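Local coordinates for protein HIT family hydrolase (PDB 6D6J) that probably acts as a zinc-containing hydrolase of the histidine triad (HIT) family, with the nucleotidyl-histidine chemistry expected of that family, at residues L46-K51 with K76-A81; A69-R74 with L91-N96. All blocks are in the same frame, centred on the assembly; numbering follows the deposited sequence.

How the interactions relate
Both contacts belong to the buried core and join helix 62-81 to the sheet, but they use different turns of the helix and different strands. Interaction 1 sets its C-terminal part on strand 44-50; interaction 2 sets a middle turn on strand 89-95, one of the two outermost strands of the sheet within the chain. Ile71 ties them together: its CD1 packs on Pro50 CD at 3.6 Å and its CG2 on Ile48 CG2 at 3.8 Å, while the same CG2 also touches the ring of Phe93. Both are wholly apolar. Interaction 1 is aliphatic throughout, whereas interaction 2 includes an aromatic ring and lies on the strand through which the sheet continues into the second subunit.

Interaction 1 (L46-K51 with K76-A81); sequences LLIIPK and KKLAQA
Leu78 reaches out from helix 62-81 toward strand 44-50 and meets two side chains there, Leu46 and Ile48. These two alternate with Leu47 on the strand and both point toward the helix, and one leucine of the helix serves them both. The main touching atom is Leu78 CD2, which lies 3.8 Å from Leu46 CD1 and 4.1 Å from Ile48 CG1. Leu46 CD1 also approaches the branch point of its partner, at 4.0 Å from Leu78 CG, and the two leucines meet at a slant rather than end on. Ile48 behaves differently: its side chain runs past that of Leu78 in the opposite direction, offering the flank of its CG1 branch. The torsion of Leu78 explains its reach, because CG stands opposite the backbone N (chi1 -178°) and carries the forked end out toward the sheet. On the strand, Leu46 has CG beside its own backbone N, with chi2 extended at 170°, which brings CD1 to the leucine. All three residues are buried, and their apolar side chains bury 120 Å² between the segments, both sides summed. This is the helix-on-sheet packing of the HIT fold, the helix lying on one face of the antiparallel sheet. Backbone bonds of Leu46 to Leu110 and of Ile48 to Leu108 join this strand to strand 108-112. Leu110 touches Leu46, Ile48 and Ala79 alike, so the last turns of helix 62-81 lie across strands 44-50 and 108-112 together, with Ile32 of strand 32-36 packing on Ile48 and Ala75 of the helix also touching it.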
# COMPACT_ATOMS: atom_id res chain seq x y z
N LEU B 46 7.30 -8.14 6.96
CA LEU B 46 8.23 -8.20 5.84
C LEU B 46 8.24 -6.86 5.12
O LEU B 46 7.27 -6.09 5.17
CB LEU B 46 7.85 -9.35 4.89
CG LEU B 46 7.78 -10.72 5.60
CD1 LEU B 46 7.17 -11.79 4.71
CD2 LEU B 46 9.14 -11.17 6.13
N LEU B 47 9.35 -6.60 4.43
CA LEU B 47 9.54 -5.40 3.63
C LEU B 47 9.83 -5.83 2.20
O LEU B 47 10.65 -6.71 1.97
CB LEU B 47 10.74 -4.61 4.15
CG LEU B 47 10.60 -4.16 5.60
CD1 LEU B 47 11.89 -3.55 6.13
CD2 LEU B 47 9.45 -3.18 5.75
N ILE B 48 9.14 -5.21 1.23
CA ILE B 48 9.36 -5.49 -0.19
C ILE B 48 9.87 -4.20 -0.81
O ILE B 48 9.21 -3.15 -0.71
CB ILE B 48 8.09 -6.01 -0.90
CG1 ILE B 48 7.47 -7.24 -0.19
CG2 ILE B 48 8.43 -6.39 -2.34
CD1 ILE B 48 6.55 -6.95 0.98
N ILE B 49 11.05 -4.26 -1.41
CA ILE B 49 11.71 -3.05 -1.92
C ILE B 49 12.11 -3.22 -3.38
O ILE B 49 12.40 -4.34 -3.84
CB ILE B 49 12.95 -2.65 -1.09
CG1 ILE B 49 14.14 -3.63 -1.28
CG2 ILE B 49 12.59 -2.49 0.37
CD1 ILE B 49 15.45 -3.08 -0.75
N PRO B 50 12.19 -2.13 -4.14
CA PRO B 50 12.94 -2.18 -5.40
C PRO B 50 14.43 -2.24 -5.12
O PRO B 50 14.92 -1.68 -4.13
CB PRO B 50 12.57 -0.85 -6.07
CG PRO B 50 12.38 0.11 -4.92
CD PRO B 50 11.83 -0.74 -3.77
N LYS B 51 15.18 -2.92 -6.00
CA LYS B 51 16.63 -2.81 -5.93
C LYS B 51 17.10 -1.42 -6.37
O LYS B 51 18.08 -0.89 -5.84
CB LYS B 51 17.27 -3.94 -6.74
CG LYS B 51 17.06 -5.31 -6.11
CD LYS B 51 17.66 -6.42 -6.99
CE LYS B 51 17.72 -7.72 -6.27
NZ LYS B 51 18.35 -8.77 -7.13
N LYS B 76 1.70 -9.67 -2.40
CA LYS B 76 0.57 -10.59 -2.26
C LYS B 76 0.98 -12.04 -2.50
O LYS B 76 0.42 -12.95 -1.88
CB LYS B 76 -0.66 -10.16 -3.08
CG LYS B 76 -0.64 -10.23 -4.60
CD LYS B 76 -0.91 -11.65 -5.20
CE LYS B 76 -2.20 -12.36 -4.77
NZ LYS B 76 -2.56 -13.43 -5.77
N LYS B 77 1.96 -12.28 -3.39
CA LYS B 77 2.45 -13.64 -3.57
C LYS B 77 3.21 -14.09 -2.32
O LYS B 77 3.03 -15.22 -1.85
CB LYS B 77 3.34 -13.71 -4.81
CG LYS B 77 2.60 -13.46 -6.11
CD LYS B 77 3.53 -13.51 -7.32
CE LYS B 77 2.74 -13.38 -8.61
NZ LYS B 77 3.63 -13.42 -9.79
N LEU B 78 4.02 -13.20 -1.77
CA LEU B 78 4.81 -13.50 -0.59
C LEU B 78 3.92 -13.76 0.62
O LEU B 78 4.21 -14.63 1.44
CB LEU B 78 5.74 -12.32 -0.34
CG LEU B 78 6.69 -12.43 0.83
CD1 LEU B 78 7.66 -13.62 0.65
CD2 LEU B 78 7.46 -11.14 0.95
N ALA B 79 2.82 -13.00 0.75
CA ALA B 79 1.89 -13.23 1.86
C ALA B 79 1.33 -14.65 1.83
O ALA B 79 1.12 -15.27 2.88
CB ALA B 79 0.76 -12.21 1.83
N GLN B 80 1.08 -15.19 0.62
CA GLN B 80 0.65 -16.59 0.52
C GLN B 80 1.78 -17.54 0.91
O GLN B 80 1.56 -18.49 1.67
CB GLN B 80 0.22 -16.87 -0.92
CG GLN B 80 -0.98 -16.08 -1.32
CD GLN B 80 -1.33 -16.25 -2.78
OE1 GLN B 80 -0.51 -16.67 -3.60
NE2 GLN B 80 -2.56 -15.89 -3.13
N ALA B 81 2.99 -17.30 0.38
CA ALA B 81 4.11 -18.19 0.65
C ALA B 81 4.42 -18.25 2.14
O ALA B 81 4.86 -19.28 2.64
CB ALA B 81 5.35 -17.70 -0.11

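Interaction 2 (A69-R74 with L91-N96); sequences ANILIR and LVFNVN
Leu72 and Leu91 mark the nearest approach of the two backbones, their CA atoms 8.4 Å apart, with the helix segment slanting across the strand and the two separating toward Asn96. The side chains close this gap at two places. At the first, Leu72 CD1 lies 3.5 Å from Leu91 CD1, a methyl pair closer than ordinary van der Waals spacing and a sign of tight packing. The two leucines cross at about a right angle, and one methyl from each makes the contact. Leu72 leaves the helix with CG opposite its backbone N (chi1 173°), which swings CD1 to the strand although the side chain does not set out directly toward it; the CB of Leu91 points toward the helix. Here the arrangement is that of a HIT domain, in which a long helix covers one face of an antiparallel sheet. As in related dimeric HIT proteins, residues 91-95 pair antiparallel with a strand of the second subunit, and the sheet runs on across the interface. Leu72 also packs on Phe93 of the second subunit. At the second place, Ile71 CG2 reaches Phe93 CZ of its own chain at 4.5 Å, a looser touch in which the methyl approaches the ring obliquely. Leu68 of the helix and Leu108 of strand 108-112 also touch Phe93, so the ring packs against both the helix and the neighbouring strand. The side chain of Phe93 comes to about 6 Å from that of His107, the predicted nucleotidylated histidine, placing this packing close to the probable active site. Leu91 also touches Ala75, about one turn further along the helix from Leu72, and Leu110 of strand 108-112.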
# COMPACT_ATOMS: atom_id res chain seq x y z
N ALA B 69 3.89 -1.28 -8.98
CA ALA B 69 2.81 -2.27 -8.99
C ALA B 69 3.35 -3.67 -8.78
O ALA B 69 2.72 -4.49 -8.10
CB ALA B 69 2.06 -2.19 -10.31
N ASN B 70 4.52 -3.96 -9.32
CA ASN B 70 5.09 -5.30 -9.19
C ASN B 70 5.57 -5.56 -7.77
O ASN B 70 5.56 -6.72 -7.32
CB ASN B 70 6.19 -5.51 -10.22
CG ASN B 70 5.62 -5.75 -11.60
OD1 ASN B 70 4.44 -6.09 -11.74
ND2 ASN B 70 6.43 -5.54 -12.62
N ILE B 71 5.96 -4.52 -7.04
CA ILE B 71 6.24 -4.66 -5.61
C ILE B 71 4.98 -5.10 -4.87
O ILE B 71 5.02 -5.99 -4.01
CB ILE B 71 6.83 -3.35 -5.07
CG1 ILE B 71 8.27 -3.20 -5.57
CG2 ILE B 71 6.73 -3.27 -3.55
CD1 ILE B 71 8.82 -1.80 -5.41
N LEU B 72 3.85 -4.49 -5.21
CA LEU B 72 2.57 -4.85 -4.60
C LEU B 72 2.17 -6.28 -4.97
O LEU B 72 1.76 -7.07 -4.10
CB LEU B 72 1.52 -3.84 -5.04
CG LEU B 72 0.08 -4.12 -4.66
CD1 LEU B 72 -0.09 -4.28 -3.17
CD2 LEU B 72 -0.82 -2.99 -5.16
N ILE B 73 2.32 -6.65 -6.24
CA ILE B 73 2.01 -8.01 -6.66
C ILE B 73 2.92 -9.01 -5.95
O ILE B 73 2.46 -10.05 -5.47
CB ILE B 73 2.09 -8.13 -8.19
CG1 ILE B 73 0.98 -7.30 -8.84
CG2 ILE B 73 1.98 -9.60 -8.63
CD1 ILE B 73 1.22 -7.01 -10.32
N ARG B 74 4.21 -8.71 -5.84
CA ARG B 74 5.10 -9.61 -5.13
C ARG B 74 4.70 -9.73 -3.66
O ARG B 74 4.74 -10.83 -3.10
CB ARG B 74 6.56 -9.18 -5.28
CG ARG B 74 7.55 -10.06 -4.48
CD ARG B 74 7.36 -11.56 -4.78
NE ARG B 74 7.40 -11.85 -6.21
CZ ARG B 74 7.18 -13.04 -6.75
NH1 ARG B 74 6.85 -14.08 -5.98
NH2 ARG B 74 7.25 -13.19 -8.07
N LEU B 91 -1.04 -4.23 4.11
CA LEU B 91 0.04 -3.67 3.30
C LEU B 91 0.09 -2.16 3.51
O LEU B 91 -0.96 -1.50 3.45
CB LEU B 91 -0.21 -3.97 1.82
CG LEU B 91 -0.24 -5.45 1.42
CD1 LEU B 91 -0.69 -5.62 -0.01
CD2 LEU B 91 1.11 -6.10 1.64
N VAL B 92 1.28 -1.61 3.76
CA VAL B 92 1.40 -0.19 4.09
C VAL B 92 2.58 0.42 3.33
O VAL B 92 3.70 -0.09 3.42
CB VAL B 92 1.63 0.03 5.60
CG1 VAL B 92 1.69 1.52 5.91
CG2 VAL B 92 0.53 -0.65 6.42
N PHE B 93 2.35 1.55 2.66
CA PHE B 93 3.43 2.45 2.25
C PHE B 93 3.38 3.69 3.13
O PHE B 93 2.33 4.34 3.23
CB PHE B 93 3.30 2.96 0.80
CG PHE B 93 3.62 1.95 -0.29
CD1 PHE B 93 4.93 1.50 -0.49
CD2 PHE B 93 2.62 1.54 -1.16
CE1 PHE B 93 5.21 0.62 -1.54
CE2 PHE B 93 2.90 0.66 -2.20
CZ PHE B 93 4.19 0.22 -2.40
N ASN B 94 4.51 4.05 3.72
CA ASN B 94 4.65 5.31 4.44
C ASN B 94 5.36 6.31 3.54
O ASN B 94 6.30 5.94 2.83
CB ASN B 94 5.50 5.11 5.69
CG ASN B 94 4.79 4.28 6.74
OD1 ASN B 94 3.57 4.09 6.69
ND2 ASN B 94 5.54 3.83 7.74
N VAL B 95 4.93 7.57 3.58
CA VAL B 95 5.54 8.59 2.73
C VAL B 95 5.91 9.79 3.59
O VAL B 95 5.04 10.49 4.12
CB VAL B 95 4.63 9.00 1.56
CG1 VAL B 95 5.41 9.91 0.60
CG2 VAL B 95 4.11 7.76 0.84
N ASN B 96 7.22 10.04 3.70
CA ASN B 96 7.78 11.17 4.43
C ASN B 96 7.55 11.08 5.93
O ASN B 96 6.91 10.14 6.42
CB ASN B 96 7.40 12.52 3.79
CG ASN B 96 8.23 12.79 2.56
OD1 ASN B 96 9.39 12.41 2.53
ND2 ASN B 96 7.64 13.42 1.54